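Local coordinates for Lmo0547 protein (Listeria monocytogenes, PDB 4R9N) that probably binds a carbohydrate effector through its sugar-binding domain and, as a DeoR-type regulator of the SorC family, probably controls transcription by binding DNA, at residues A148-S153 / V218-N223; G16-I21 / L239-V244; N185-T190 / L207-L212; T62-A67 / S96-Y101; V22-D27 / I245-A250. All coordinates share one frame; numbering follows the deposited sequence.

In the fold
The chain first meets 16-21 and 22-27, which hold strand 19-23 and the loops on both sides of it. Their partners come about 220 residues later, near the C terminus, on strand 242-246 and the start of helix 247-253. Contacts 2 and 5 therefore cross along the chain, and together they tie both ends into one edge of the parallel sheet. Everything else nests inside their loops. Contact 4 closes first and packs helix 61-69 on helix 96-107. Contact 1 follows in series and pairs strands 147-151 and 217-221 near the centre of the molecule. Contact 3, nested within contact 1, joins the small antiparallel hairpin to helix 209-213.

Contact 1: A148-S153 / V218-N223; sequences AIVGVS and VVALAN
Ala148, Ile149 and Val150 pair with Val218, Val219 and Ala220 as neighbouring parallel strands in the central sheet of a Rossmann-like sugar-binding domain. Three backbone bonds hold the pair. Val219 N donates to Ala148 O at 2.8 Å, and this bond is almost straight (179°). Val150 N donates to Val219 O at 2.8 Å, and Leu221 N to Val150 O at 3.0 Å. Each donor lies close to the line of the carbonyl it meets.

The side chains alternate between the two faces. Ile149, Val219 and Leu221 share one face. There Ile149 CG2 meets Leu221 CD2 at 4.1 Å, the two chains crossing at a slant. Val150, Val218 and Ala220 share the other. Val150 CG2 sits between its own backbone N and carbonyl carbon (chi1 -59° for CG1), and from there it reaches Val218 CG1 at 4.0 Å.

Further residues cover both faces. Leu45 of helix 30-49 lies on Val219 and Leu221, and Phe66 of helix 61-69 on Ile149 and Leu221. Ile240 packs against Ala220 on the other face. Strand 242-246 and strand 54-57 flank the pair in the sheet.

Past Gly151 the strands spread apart. A water bridges the gap: it accepts from Val152 N at 3.2 Å and donates to Leu221 O at 2.7 Å.

Contact 2: G16-I21 / L239-V244; sequences GLEEAI and LIDVIV
The edge of the parallel sheet is formed here, where Glu19, Ala20 and Ile21 of strand 19-23 pair with Val242, Ile243 and Val244 of strand 242-246. Ile21 N donates to Ile243 O at 2.8 Å in a nearly straight bond (178°). Ile243 N donates to Glu19 O at 3.2 Å. Asp241 O takes Glu19 N at 3.3 Å and a weak, bent bond from Glu18 N, so two successive amides share one acceptor as the strand begins.

Ile21 lies beside Val244, both pointing the same way, and its CD1 meets Val244 CG2 at 3.8 Å. The same methyl also touches Val242 CG1. On the face of Ala20, Ile243 has two conformers. In the one given, CG1 lies between its backbone N and carbonyl carbon (chi1 55°). That places CG1 against Ala20 CB at 3.8 Å and Leu17 CD1 at 3.7 Å, with Leu17 crossing at about a right angle.

Asp241 OD2 accepts from Val218 N, while Glu18 and Glu19 both form salt bridges to Arg48. Their acidic ends are thus tied to strand 217-221 and helix 30-49.

Helix 30-49 covers the face of Ile21 and Val244. Leu235 of helix 228-236 and Leu11 of helix 3-15 lie on the face of Ile243 and Ala20, and strand 217-221 continues the sheet beyond strand 242-246.

Contact 3: N185-T190 / L207-L212; sequences NSRFFT and LSLEEL
The Arg187 guanidinium lies with one face over Ser208, whose CA sits 3.7 Å above its centre. The arginine chain bends at chi2 (-59°), which turns the guanidinium towards Ser208. A water lies at its edge, in plane, and accepts from Arg187 NE at 2.8 Å. Asn185 ND2 donates to Leu207 O at 3.0 Å, arriving in the carbonyl plane on a lone pair of that oxygen, which lies near the Asn185 amide plane. The water donates to Leu207 O as well, at 2.7 Å, so two bonds grip this oxygen. The water also donates to Asn185 O.

Leu209 fills the apolar side. Its CG touches Arg187 CB at 3.7 Å, and its CD1 meets Phe189 CB at 3.8 Å, the two side chains crossing at about a right angle.

Ser208 is the N-cap of helix 209-213 and forms a capping box with Glu211. Glu211 N donates to Ser208 OG at 3.1 Å, and Ser208 N to Glu211 OE1. The contact joins the strand 180-184/187-190 hairpin to this helix.

Arg187 also bonds to Gly206 O and to Glu195 in a salt bridge, and Asn185 to Ser58 and Leu83 O. With so many partners, both groups are probably held in fixed orientations.

Contact 4: T62-A67 / S96-Y101; sequences TIRKFA and SNQICY
Ile99 reaches across from helix 96-107 and turns CG2 to Ile63 and Ala67 and CG1 to Arg64. Its CG2 stands anti to the backbone N. This methyl touches Ala67 CB at 3.8 Å and Ile63 CG2 at 4.0 Å. Ile63 and Ile99 cross at about a right angle. The CG1 branch of Ile99 instead faces the arginine: it lies over one face of the Arg64 guanidinium, 3.7 Å from NH2.

Arg64 leaves its helix with CG anti to the backbone N (chi1 175°). It then bends at chi2 and again at chi3 (-102°), a value away from the staggered positions. The two bends lead the chain past Ile99, the two side chains running in opposite directions. Gln98 CG comes to the edge of the guanidinium, 3.9 Å from NH2.

The segments are helices packed on the central sheet of the Rossmann-like domain. Their local axes run nearly parallel, 16° apart and 10.1 Å at closest approach. Ile57 of strand 54-57 touches both Ile63 and Ile99.

Arg64 NH2 forms a salt bridge with Asp102 OD2, NH1 a hydrogen bond with Asn68. Gln98 NE2 donates to Asp102 OD1.

Contact 5: V22-D27 / I245-A250; sequences VVATHD and ITDRMA
Thr25 and Asp247 meet with similar first torsions. Thr25 OG1 lies between its own backbone N and carbonyl carbon (chi1 53°), and Asp247 CG takes the same place (chi1 54°). The hydroxyl donates to Asp247 OD1 at 2.8 Å, on the syn lone pair. Asp247 OD2 comes 3.4 Å from Ala24 CA. Thr25 OG1 also lies 4.0 Å above the centre of the Arg248 guanidinium, in the conformer given of two, and Arg248 NH1 bonds to Met28 O.

Before this the chains still pair as parallel strands. Val23 N donates to Ile245 O at 2.9 Å. Asp247 N donates to Val23 O, also at 2.9 Å, but tilted from the carbonyl plane. Val22 CG1 packs on Asp247 CA at 3.5 Å, and Thr25 CG2 on Thr246 CG2 at 3.8 Å.

Thr246 then ends strand 242-246 and serves as the N-cap of helix 247-253. Its OG1 accepts from the N of Met249, which is a selenomethionine, at 3.1 Å. This strand-to-helix turn lies at the C-terminal ends of the parallel strands. Helix 3-15 packs on Val22, Asp247 and Ala250, while helix 30-49 packs on Val23 and Thr25.

Asp247 OD1 takes the Thr25 hydroxyl and two weak N-H bonds, from Thr25 N and Arg248 N, which would partly offset its charge. This ties the loop after strand 19-23 to the start of the last helix.

Contact 1: A148-S153 / V218-N223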
# COMPACT_ATOMS: atom_id res chain seq x y z
N ALA A 148 1.37 -8.93 0.15
CA ALA A 148 0.80 -7.70 0.75
C ALA A 148 0.39 -6.78 -0.40
O ALA A 148 1.06 -6.78 -1.44
CB ALA A 148 1.82 -7.02 1.64
N ILE A 149 -0.68 -6.03 -0.22
CA ILE A 149 -1.12 -5.05 -1.20
C ILE A 149 -1.04 -3.69 -0.52
O ILE A 149 -1.64 -3.47 0.54
CB ILE A 149 -2.52 -5.32 -1.67
CG1 ILE A 149 -2.54 -6.73 -2.29
CG2 ILE A 149 -3.00 -4.19 -2.63
CD1 ILE A 149 -3.92 -7.20 -2.73
N VAL A 150 -0.32 -2.77 -1.16
CA VAL A 150 -0.09 -1.43 -0.59
C VAL A 150 -0.35 -0.38 -1.68
O VAL A 150 -0.30 -0.67 -2.89
CB VAL A 150 1.34 -1.26 -0.01
CG1 VAL A 150 1.62 -2.26 1.06
CG2 VAL A 150 2.37 -1.34 -1.12
N GLY A 151 -0.64 0.84 -1.23
CA GLY A 151 -0.61 2.05 -2.09
C GLY A 151 0.73 2.78 -1.93
O GLY A 151 1.46 2.60 -0.97
N VAL A 152 1.03 3.69 -2.84
CA VAL A 152 2.21 4.52 -2.68
C VAL A 152 1.70 5.96 -2.75
O VAL A 152 0.89 6.31 -3.63
CB VAL A 152 3.28 4.30 -3.78
CG1 VAL A 152 4.50 5.18 -3.51
CG2 VAL A 152 3.67 2.86 -3.86
N SER A 153 2.10 6.81 -1.82
CA SER A 153 1.59 8.17 -1.86
C SER A 153 2.69 9.19 -1.65
O SER A 153 3.83 8.84 -1.39
CB SER A 153 0.48 8.33 -0.82
OG SER A 153 -0.12 9.62 -1.00
N VAL A 218 5.13 -8.20 -2.59
CA VAL A 218 4.46 -6.95 -2.23
C VAL A 218 3.95 -6.35 -3.55
O VAL A 218 4.74 -6.11 -4.50
CB VAL A 218 5.41 -5.95 -1.55
CG1 VAL A 218 4.74 -4.58 -1.41
CG2 VAL A 218 5.87 -6.50 -0.22
N VAL A 219 2.64 -6.13 -3.61
CA VAL A 219 2.01 -5.55 -4.75
C VAL A 219 1.65 -4.11 -4.47
O VAL A 219 1.04 -3.84 -3.42
CB VAL A 219 0.69 -6.27 -5.03
CG1 VAL A 219 0.05 -5.66 -6.26
CG2 VAL A 219 0.96 -7.74 -5.22
N ALA A 220 2.04 -3.20 -5.34
CA ALA A 220 1.66 -1.81 -5.21
C ALA A 220 0.76 -1.37 -6.34
O ALA A 220 0.94 -1.72 -7.58
CB ALA A 220 2.90 -0.94 -5.14
N LEU A 221 -0.25 -0.62 -5.92
CA LEU A 221 -1.22 0.01 -6.82
C LEU A 221 -0.98 1.50 -6.78
O LEU A 221 -1.04 2.06 -5.70
CB LEU A 221 -2.62 -0.24 -6.24
CG LEU A 221 -3.39 -1.52 -6.48
CD1 LEU A 221 -2.54 -2.76 -6.49
CD2 LEU A 221 -4.53 -1.66 -5.48
N ALA A 222 -0.75 2.18 -7.91
CA ALA A 222 -0.55 3.64 -7.85
C ALA A 222 -1.13 4.32 -9.07
O ALA A 222 -1.07 3.79 -10.17
CB ALA A 222 0.92 3.99 -7.73
N ASN A 223 -1.60 5.55 -8.89
CA ASN A 223 -2.01 6.33 -10.05
C ASN A 223 -1.71 7.80 -9.84
O ASN A 223 -1.75 8.28 -8.68
CB ASN A 223 -3.50 6.17 -10.30
CG ASN A 223 -3.94 6.76 -11.65
OD1 ASN A 223 -3.33 6.52 -12.70
ND2 ASN A 223 -4.99 7.57 -11.60
O HOH W 1 -1.66 4.37 -4.38

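Contact 2: G16-I21 / L239-V244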
# COMPACT_ATOMS: atom_id res chain seq x y z
N GLY A 16 13.56 -4.43 -12.07
CA GLY A 16 13.76 -5.76 -11.48
C GLY A 16 12.50 -6.30 -10.79
O GLY A 16 12.60 -6.91 -9.72
N LEU A 17 11.32 -6.06 -11.38
CA LEU A 17 10.09 -6.62 -10.84
C LEU A 17 9.82 -8.08 -11.19
O LEU A 17 10.19 -8.60 -12.24
CB LEU A 17 8.88 -5.79 -11.28
CG LEU A 17 9.03 -4.28 -10.94
CD1 LEU A 17 8.08 -3.44 -11.76
CD2 LEU A 17 8.84 -4.04 -9.45
N GLU A 18 9.09 -8.72 -10.30
CA GLU A 18 8.51 -10.02 -10.58
C GLU A 18 7.46 -9.89 -11.70
O GLU A 18 7.39 -10.72 -12.66
CB GLU A 18 7.92 -10.57 -9.27
CG GLU A 18 7.21 -11.90 -9.35
CD GLU A 18 6.55 -12.28 -8.03
OE1 GLU A 18 6.93 -11.74 -6.97
OE2 GLU A 18 5.61 -13.10 -8.05
N GLU A 19 6.62 -8.87 -11.61
CA GLU A 19 5.59 -8.64 -12.61
C GLU A 19 5.11 -7.20 -12.65
O GLU A 19 5.00 -6.54 -11.62
CB GLU A 19 4.38 -9.56 -12.39
CG GLU A 19 3.36 -9.44 -13.54
CD GLU A 19 2.12 -10.31 -13.40
OE1 GLU A 19 1.88 -10.88 -12.30
OE2 GLU A 19 1.36 -10.45 -14.42
N ALA A 20 4.80 -6.72 -13.84
CA ALA A 20 4.14 -5.44 -14.03
C ALA A 20 2.84 -5.66 -14.78
O ALA A 20 2.84 -6.33 -15.82
CB ALA A 20 5.07 -4.44 -14.71
N ILE A 21 1.73 -5.18 -14.22
CA ILE A 21 0.46 -5.24 -14.88
C ILE A 21 0.06 -3.83 -15.34
O ILE A 21 -0.04 -2.91 -14.50
CB ILE A 21 -0.59 -5.77 -13.90
CG1 ILE A 21 -0.20 -7.19 -13.46
CG2 ILE A 21 -1.95 -5.68 -14.57
CD1 ILE A 21 -0.70 -7.56 -12.06
N LEU A 239 11.30 -2.26 -2.71
CA LEU A 239 10.22 -2.47 -1.74
C LEU A 239 9.03 -3.23 -2.36
O LEU A 239 8.16 -3.69 -1.63
CB LEU A 239 9.69 -1.16 -1.25
CG LEU A 239 10.72 -0.33 -0.50
CD1 LEU A 239 10.18 1.04 -0.11
CD2 LEU A 239 11.15 -1.13 0.75
N ILE A 240 8.98 -3.27 -3.69
CA ILE A 240 7.80 -3.67 -4.45
C ILE A 240 8.22 -4.74 -5.43
O ILE A 240 9.19 -4.61 -6.17
CB ILE A 240 7.22 -2.50 -5.25
CG1 ILE A 240 6.63 -1.48 -4.31
CG2 ILE A 240 6.21 -2.97 -6.32
CD1 ILE A 240 6.56 -0.09 -4.92
N ASP A 241 7.39 -5.75 -5.53
CA ASP A 241 7.60 -6.90 -6.44
C ASP A 241 6.69 -6.89 -7.67
O ASP A 241 7.10 -7.35 -8.74
CB ASP A 241 7.43 -8.20 -5.66
CG ASP A 241 8.40 -8.29 -4.48
OD1 ASP A 241 9.65 -8.24 -4.75
OD2 ASP A 241 7.94 -8.38 -3.29
N VAL A 242 5.49 -6.36 -7.52
CA VAL A 242 4.50 -6.39 -8.56
C VAL A 242 3.85 -5.00 -8.52
O VAL A 242 3.43 -4.47 -7.43
CB VAL A 242 3.41 -7.47 -8.26
CG1 VAL A 242 2.26 -7.37 -9.26
CG2 VAL A 242 4.01 -8.89 -8.19
N ILE A 243 3.77 -4.39 -9.66
CA ILE A 243 3.03 -3.13 -9.78
C ILE A 243 1.88 -3.25 -10.71
O ILE A 243 1.94 -3.99 -11.74
CB ILE A 243 3.90 -1.95 -10.28
CG1 ILE A 243 4.60 -2.23 -11.60
CG2 ILE A 243 4.90 -1.54 -9.23
CD1 ILE A 243 5.17 -0.94 -12.16
N VAL A 244 0.80 -2.56 -10.36
CA VAL A 244 -0.37 -2.43 -11.19
C VAL A 244 -0.51 -0.94 -11.41
O VAL A 244 -0.73 -0.17 -10.44
CB VAL A 244 -1.66 -2.99 -10.54
CG1 VAL A 244 -2.77 -2.98 -11.55
CG2 VAL A 244 -1.42 -4.44 -10.09
O HOH W 2 10.86 -8.07 -7.49

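Contact 3: N185-T190 / L207-L212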
# COMPACT_ATOMS: atom_id res chain seq x y z
N ASN A 185 2.28 2.62 3.57
CA ASN A 185 1.81 2.11 4.87
C ASN A 185 2.16 3.11 5.99
O ASN A 185 2.51 2.71 7.08
CB ASN A 185 2.39 0.71 5.15
CG ASN A 185 1.54 -0.08 6.12
OD1 ASN A 185 0.29 -0.10 6.00
ND2 ASN A 185 2.20 -0.74 7.07
N SER A 186 1.97 4.40 5.67
CA SER A 186 2.25 5.51 6.57
C SER A 186 3.70 5.54 7.10
O SER A 186 3.95 6.09 8.19
CB SER A 186 1.33 5.51 7.78
OG SER A 186 1.47 6.71 8.55
N ARG A 187 4.63 4.99 6.34
CA ARG A 187 6.06 5.14 6.63
C ARG A 187 6.66 6.01 5.49
O ARG A 187 6.49 5.67 4.33
CB ARG A 187 6.78 3.82 6.67
CG ARG A 187 6.28 2.88 7.71
CD ARG A 187 6.35 3.42 9.13
NE ARG A 187 5.97 2.41 10.10
CZ ARG A 187 6.76 1.87 11.04
NH1 ARG A 187 8.07 2.21 11.17
NH2 ARG A 187 6.23 0.96 11.82
N PHE A 188 7.31 7.10 5.88
CA PHE A 188 7.79 8.19 4.99
C PHE A 188 9.23 7.97 4.68
O PHE A 188 10.03 7.84 5.61
CB PHE A 188 7.58 9.49 5.75
CG PHE A 188 6.14 9.79 5.91
CD1 PHE A 188 5.44 10.40 4.87
CD2 PHE A 188 5.45 9.43 7.07
CE1 PHE A 188 4.08 10.65 4.98
CE2 PHE A 188 4.10 9.66 7.16
CZ PHE A 188 3.42 10.28 6.12
N PHE A 189 9.57 7.85 3.41
CA PHE A 189 10.90 7.48 2.99
C PHE A 189 11.54 8.56 2.13
O PHE A 189 10.90 9.39 1.50
CB PHE A 189 10.91 6.11 2.25
CG PHE A 189 9.97 6.04 1.09
CD1 PHE A 189 8.65 5.57 1.27
CD2 PHE A 189 10.36 6.43 -0.17
CE1 PHE A 189 7.78 5.42 0.16
CE2 PHE A 189 9.49 6.32 -1.27
CZ PHE A 189 8.19 5.78 -1.10
N THR A 190 12.86 8.57 2.22
CA THR A 190 13.72 9.40 1.40
C THR A 190 13.95 8.77 0.03
O THR A 190 13.45 7.69 -0.26
CB THR A 190 15.06 9.62 2.12
OG1 THR A 190 15.57 8.38 2.60
CG2 THR A 190 14.84 10.54 3.34
N LEU A 207 3.29 -2.21 10.05
CA LEU A 207 4.48 -2.77 9.46
C LEU A 207 5.42 -1.71 8.96
O LEU A 207 4.98 -0.75 8.30
CB LEU A 207 4.01 -3.60 8.26
CG LEU A 207 4.82 -4.70 7.65
CD1 LEU A 207 4.45 -5.99 8.35
CD2 LEU A 207 4.46 -4.86 6.18
N SER A 208 6.72 -1.85 9.24
CA SER A 208 7.77 -0.95 8.79
C SER A 208 8.22 -1.26 7.37
O SER A 208 7.90 -2.33 6.80
CB SER A 208 8.97 -1.06 9.73
OG SER A 208 9.59 -2.32 9.46
N LEU A 209 8.95 -0.35 6.73
CA LEU A 209 9.44 -0.61 5.36
C LEU A 209 10.39 -1.79 5.30
O LEU A 209 10.35 -2.59 4.33
CB LEU A 209 10.11 0.61 4.72
CG LEU A 209 9.14 1.77 4.60
CD1 LEU A 209 9.81 2.97 3.98
CD2 LEU A 209 7.89 1.42 3.82
N GLU A 210 11.23 -1.96 6.30
CA GLU A 210 12.11 -3.12 6.28
C GLU A 210 11.37 -4.44 6.45
O GLU A 210 11.72 -5.43 5.81
CB GLU A 210 13.24 -2.99 7.28
CG GLU A 210 14.26 -1.96 6.83
CD GLU A 210 15.38 -2.48 5.90
OE1 GLU A 210 15.15 -3.10 4.82
OE2 GLU A 210 16.54 -2.22 6.26
N GLU A 211 10.31 -4.42 7.24
CA GLU A 211 9.42 -5.56 7.33
C GLU A 211 8.72 -5.84 6.02
O GLU A 211 8.57 -6.97 5.65
CB GLU A 211 8.43 -5.37 8.42
CG GLU A 211 9.09 -5.54 9.79
CD GLU A 211 8.35 -4.91 10.95
OE1 GLU A 211 7.25 -4.33 10.78
OE2 GLU A 211 8.96 -4.97 12.05
N LEU A 212 8.28 -4.79 5.32
CA LEU A 212 7.63 -4.94 4.06
C LEU A 212 8.58 -5.58 3.03
O LEU A 212 8.16 -6.42 2.22
CB LEU A 212 7.13 -3.58 3.56
CG LEU A 212 6.37 -3.54 2.22
CD1 LEU A 212 4.98 -4.12 2.39
CD2 LEU A 212 6.32 -2.12 1.67
O HOH W 3 3.53 1.29 9.43

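Contact 4: T62-A67 / S96-Y101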
# COMPACT_ATOMS: atom_id res chain seq x y z
N THR A 62 -6.95 4.27 -2.88
CA THR A 62 -6.76 3.34 -3.96
C THR A 62 -7.09 1.87 -3.57
O THR A 62 -7.80 1.12 -4.27
CB THR A 62 -5.30 3.45 -4.49
OG1 THR A 62 -5.02 4.79 -4.95
CG2 THR A 62 -5.14 2.57 -5.61
N ILE A 63 -6.61 1.47 -2.43
CA ILE A 63 -6.97 0.15 -1.89
C ILE A 63 -8.49 0.03 -1.58
O ILE A 63 -9.06 -1.03 -1.77
CB ILE A 63 -6.11 -0.15 -0.68
CG1 ILE A 63 -4.65 -0.34 -1.19
CG2 ILE A 63 -6.52 -1.46 -0.01
CD1 ILE A 63 -3.70 -0.28 -0.09
N ARG A 64 -9.11 1.10 -1.08
CA ARG A 64 -10.57 1.10 -0.87
C ARG A 64 -11.32 0.80 -2.20
O ARG A 64 -12.21 -0.05 -2.26
CB ARG A 64 -11.00 2.39 -0.23
CG ARG A 64 -12.51 2.50 -0.11
CD ARG A 64 -12.93 1.68 1.10
NE ARG A 64 -13.47 0.44 0.70
CZ ARG A 64 -13.94 -0.49 1.51
NH1 ARG A 64 -14.49 -1.55 0.94
NH2 ARG A 64 -13.84 -0.38 2.84
N LYS A 65 -10.92 1.47 -3.28
CA LYS A 65 -11.48 1.19 -4.58
C LYS A 65 -11.26 -0.27 -5.03
O LYS A 65 -12.17 -0.94 -5.54
CB LYS A 65 -10.95 2.21 -5.60
CG LYS A 65 -11.56 3.59 -5.44
CD LYS A 65 -10.88 4.66 -6.29
CE LYS A 65 -11.53 6.05 -6.09
NZ LYS A 65 -12.96 6.03 -6.52
N PHE A 66 -10.04 -0.75 -4.89
CA PHE A 66 -9.71 -2.16 -5.15
C PHE A 66 -10.67 -3.07 -4.42
O PHE A 66 -11.24 -4.00 -4.98
CB PHE A 66 -8.27 -2.42 -4.75
CG PHE A 66 -7.88 -3.85 -4.67
CD1 PHE A 66 -7.55 -4.58 -5.82
CD2 PHE A 66 -7.79 -4.48 -3.45
CE1 PHE A 66 -7.15 -5.90 -5.71
CE2 PHE A 66 -7.41 -5.79 -3.35
CZ PHE A 66 -7.10 -6.50 -4.50
N ALA A 67 -10.82 -2.82 -3.14
CA ALA A 67 -11.74 -3.66 -2.35
C ALA A 67 -13.20 -3.58 -2.79
O ALA A 67 -13.89 -4.57 -2.80
CB ALA A 67 -11.58 -3.35 -0.86
N SER A 96 -7.64 0.33 7.20
CA SER A 96 -7.22 -1.04 6.91
C SER A 96 -8.22 -2.05 7.52
O SER A 96 -8.62 -2.97 6.86
CB SER A 96 -5.87 -1.28 7.53
OG SER A 96 -5.24 -2.43 7.01
N ASN A 97 -8.66 -1.83 8.75
CA ASN A 97 -9.57 -2.79 9.39
C ASN A 97 -10.87 -3.02 8.67
O ASN A 97 -11.31 -4.17 8.55
CB ASN A 97 -9.90 -2.40 10.84
CG ASN A 97 -8.75 -2.64 11.80
OD1 ASN A 97 -8.15 -3.71 11.80
ND2 ASN A 97 -8.49 -1.68 12.68
N GLN A 98 -11.51 -1.95 8.24
CA GLN A 98 -12.75 -2.00 7.52
C GLN A 98 -12.54 -2.59 6.11
O GLN A 98 -13.38 -3.38 5.65
CB GLN A 98 -13.36 -0.63 7.35
CG GLN A 98 -14.71 -0.66 6.63
CD GLN A 98 -15.83 -1.24 7.48
OE1 GLN A 98 -15.96 -0.93 8.68
NE2 GLN A 98 -16.65 -2.11 6.88
N ILE A 99 -11.44 -2.22 5.44
CA ILE A 99 -11.11 -2.82 4.16
C ILE A 99 -10.95 -4.37 4.26
O ILE A 99 -11.47 -5.16 3.45
CB ILE A 99 -9.88 -2.16 3.51
CG1 ILE A 99 -10.19 -0.70 3.12
CG2 ILE A 99 -9.44 -2.93 2.28
CD1 ILE A 99 -8.93 0.13 2.91
N CYS A 100 -10.18 -4.78 5.27
CA CYS A 100 -9.93 -6.19 5.52
C CYS A 100 -11.23 -6.93 5.79
O CYS A 100 -11.41 -8.07 5.30
CB CYS A 100 -8.94 -6.44 6.66
SG CYS A 100 -7.26 -6.00 6.22
N TYR A 101 -12.10 -6.34 6.59
CA TYR A 101 -13.38 -6.96 6.89
C TYR A 101 -14.22 -7.11 5.60
O TYR A 101 -14.80 -8.16 5.35
CB TYR A 101 -14.13 -6.16 7.93
CG TYR A 101 -15.39 -6.89 8.37
CD1 TYR A 101 -16.62 -6.52 7.88
CD2 TYR A 101 -15.32 -7.93 9.26
CE1 TYR A 101 -17.77 -7.20 8.24
CE2 TYR A 101 -16.47 -8.60 9.66
CZ TYR A 101 -17.68 -8.23 9.12
OH TYR A 101 -18.87 -8.84 9.49

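Contact 5: V22-D27 / I245-A250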
# COMPACT_ATOMS: atom_id res chain seq x y z
N VAL A 22 0.00 -3.62 -16.64
CA VAL A 22 -0.20 -2.30 -17.16
C VAL A 22 -1.56 -2.27 -17.79
O VAL A 22 -1.88 -3.10 -18.65
CB VAL A 22 0.85 -1.87 -18.23
CG1 VAL A 22 0.51 -0.49 -18.71
CG2 VAL A 22 2.24 -1.84 -17.66
N VAL A 23 -2.31 -1.25 -17.44
CA VAL A 23 -3.71 -1.15 -17.80
C VAL A 23 -3.85 -0.10 -18.88
O VAL A 23 -3.38 1.00 -18.70
CB VAL A 23 -4.52 -0.80 -16.51
CG1 VAL A 23 -5.89 -0.31 -16.84
CG2 VAL A 23 -4.57 -2.02 -15.59
N ALA A 24 -4.49 -0.43 -19.99
CA ALA A 24 -4.63 0.48 -21.10
C ALA A 24 -5.75 1.45 -20.84
O ALA A 24 -6.87 1.04 -20.66
CB ALA A 24 -4.88 -0.27 -22.41
N THR A 25 -5.45 2.73 -20.82
CA THR A 25 -6.45 3.74 -20.65
C THR A 25 -6.77 4.23 -22.05
O THR A 25 -5.87 4.45 -22.88
CB THR A 25 -5.94 4.92 -19.83
OG1 THR A 25 -4.73 5.40 -20.40
CG2 THR A 25 -5.66 4.51 -18.37
N HIS A 26 -8.04 4.39 -22.36
CA HIS A 26 -8.36 4.89 -23.68
C HIS A 26 -8.31 6.41 -23.50
O HIS A 26 -7.24 7.02 -23.65
CB HIS A 26 -9.68 4.29 -24.24
CG HIS A 26 -10.20 5.00 -25.46
ND1 HIS A 26 -11.55 5.13 -25.72
CD2 HIS A 26 -9.56 5.66 -26.45
CE1 HIS A 26 -11.71 5.83 -26.83
NE2 HIS A 26 -10.52 6.16 -27.29
N ASP A 27 -9.41 7.01 -23.12
CA ASP A 27 -9.49 8.47 -23.13
C ASP A 27 -10.14 8.75 -21.82
O ASP A 27 -11.33 9.02 -21.77
CB ASP A 27 -10.36 8.98 -24.31
CG ASP A 27 -9.54 9.30 -25.60
OD1 ASP A 27 -8.57 10.10 -25.60
OD2 ASP A 27 -9.93 8.79 -26.68
N ILE A 245 -0.31 -0.53 -12.66
CA ILE A 245 -0.36 0.87 -13.06
C ILE A 245 -0.93 1.05 -14.45
O ILE A 245 -1.06 0.08 -15.20
CB ILE A 245 0.99 1.60 -12.99
CG1 ILE A 245 1.99 0.97 -13.94
CG2 ILE A 245 1.52 1.66 -11.54
CD1 ILE A 245 3.28 1.81 -14.03
N THR A 246 -1.23 2.29 -14.77
CA THR A 246 -1.79 2.64 -16.05
C THR A 246 -0.67 2.74 -17.07
O THR A 246 0.50 2.89 -16.73
CB THR A 246 -2.51 4.01 -16.04
OG1 THR A 246 -1.63 5.05 -15.68
CG2 THR A 246 -3.74 4.01 -15.15
N ASP A 247 -1.02 2.69 -18.32
CA ASP A 247 0.01 2.88 -19.36
C ASP A 247 0.57 4.29 -19.40
O ASP A 247 1.75 4.49 -19.73
CB ASP A 247 -0.50 2.43 -20.76
CG ASP A 247 -1.78 3.07 -21.15
OD1 ASP A 247 -2.33 3.93 -20.39
OD2 ASP A 247 -2.26 2.69 -22.28
N ARG A 248 -0.28 5.26 -19.06
CA ARG A 248 0.17 6.66 -18.92
C ARG A 248 1.26 6.81 -17.83
O ARG A 248 2.28 7.48 -18.05
CB ARG A 248 -1.04 7.54 -18.60
CG ARG A 248 -0.95 9.00 -19.03
CD ARG A 248 -2.31 9.49 -19.52
NE ARG A 248 -3.41 9.11 -18.62
CZ ARG A 248 -4.70 9.11 -18.93
NH1 ARG A 248 -5.59 8.75 -18.02
NH2 ARG A 248 -5.12 9.49 -20.11
N MSE A 249 1.06 6.17 -16.67
CA MSE A 249 2.04 6.19 -15.61
C MSE A 249 3.26 5.42 -16.04
O MSE A 249 4.36 5.83 -15.74
CB MSE A 249 1.51 5.51 -14.35
CG MSE A 249 2.54 5.40 -13.24
SE MSE A 249 2.95 7.15 -12.41
CE MSE A 249 1.11 7.78 -12.60
N ALA A 250 3.07 4.28 -16.70
CA ALA A 250 4.22 3.51 -17.17
C ALA A 250 5.13 4.34 -18.11
O ALA A 250 6.37 4.29 -17.99
CB ALA A 250 3.76 2.25 -17.81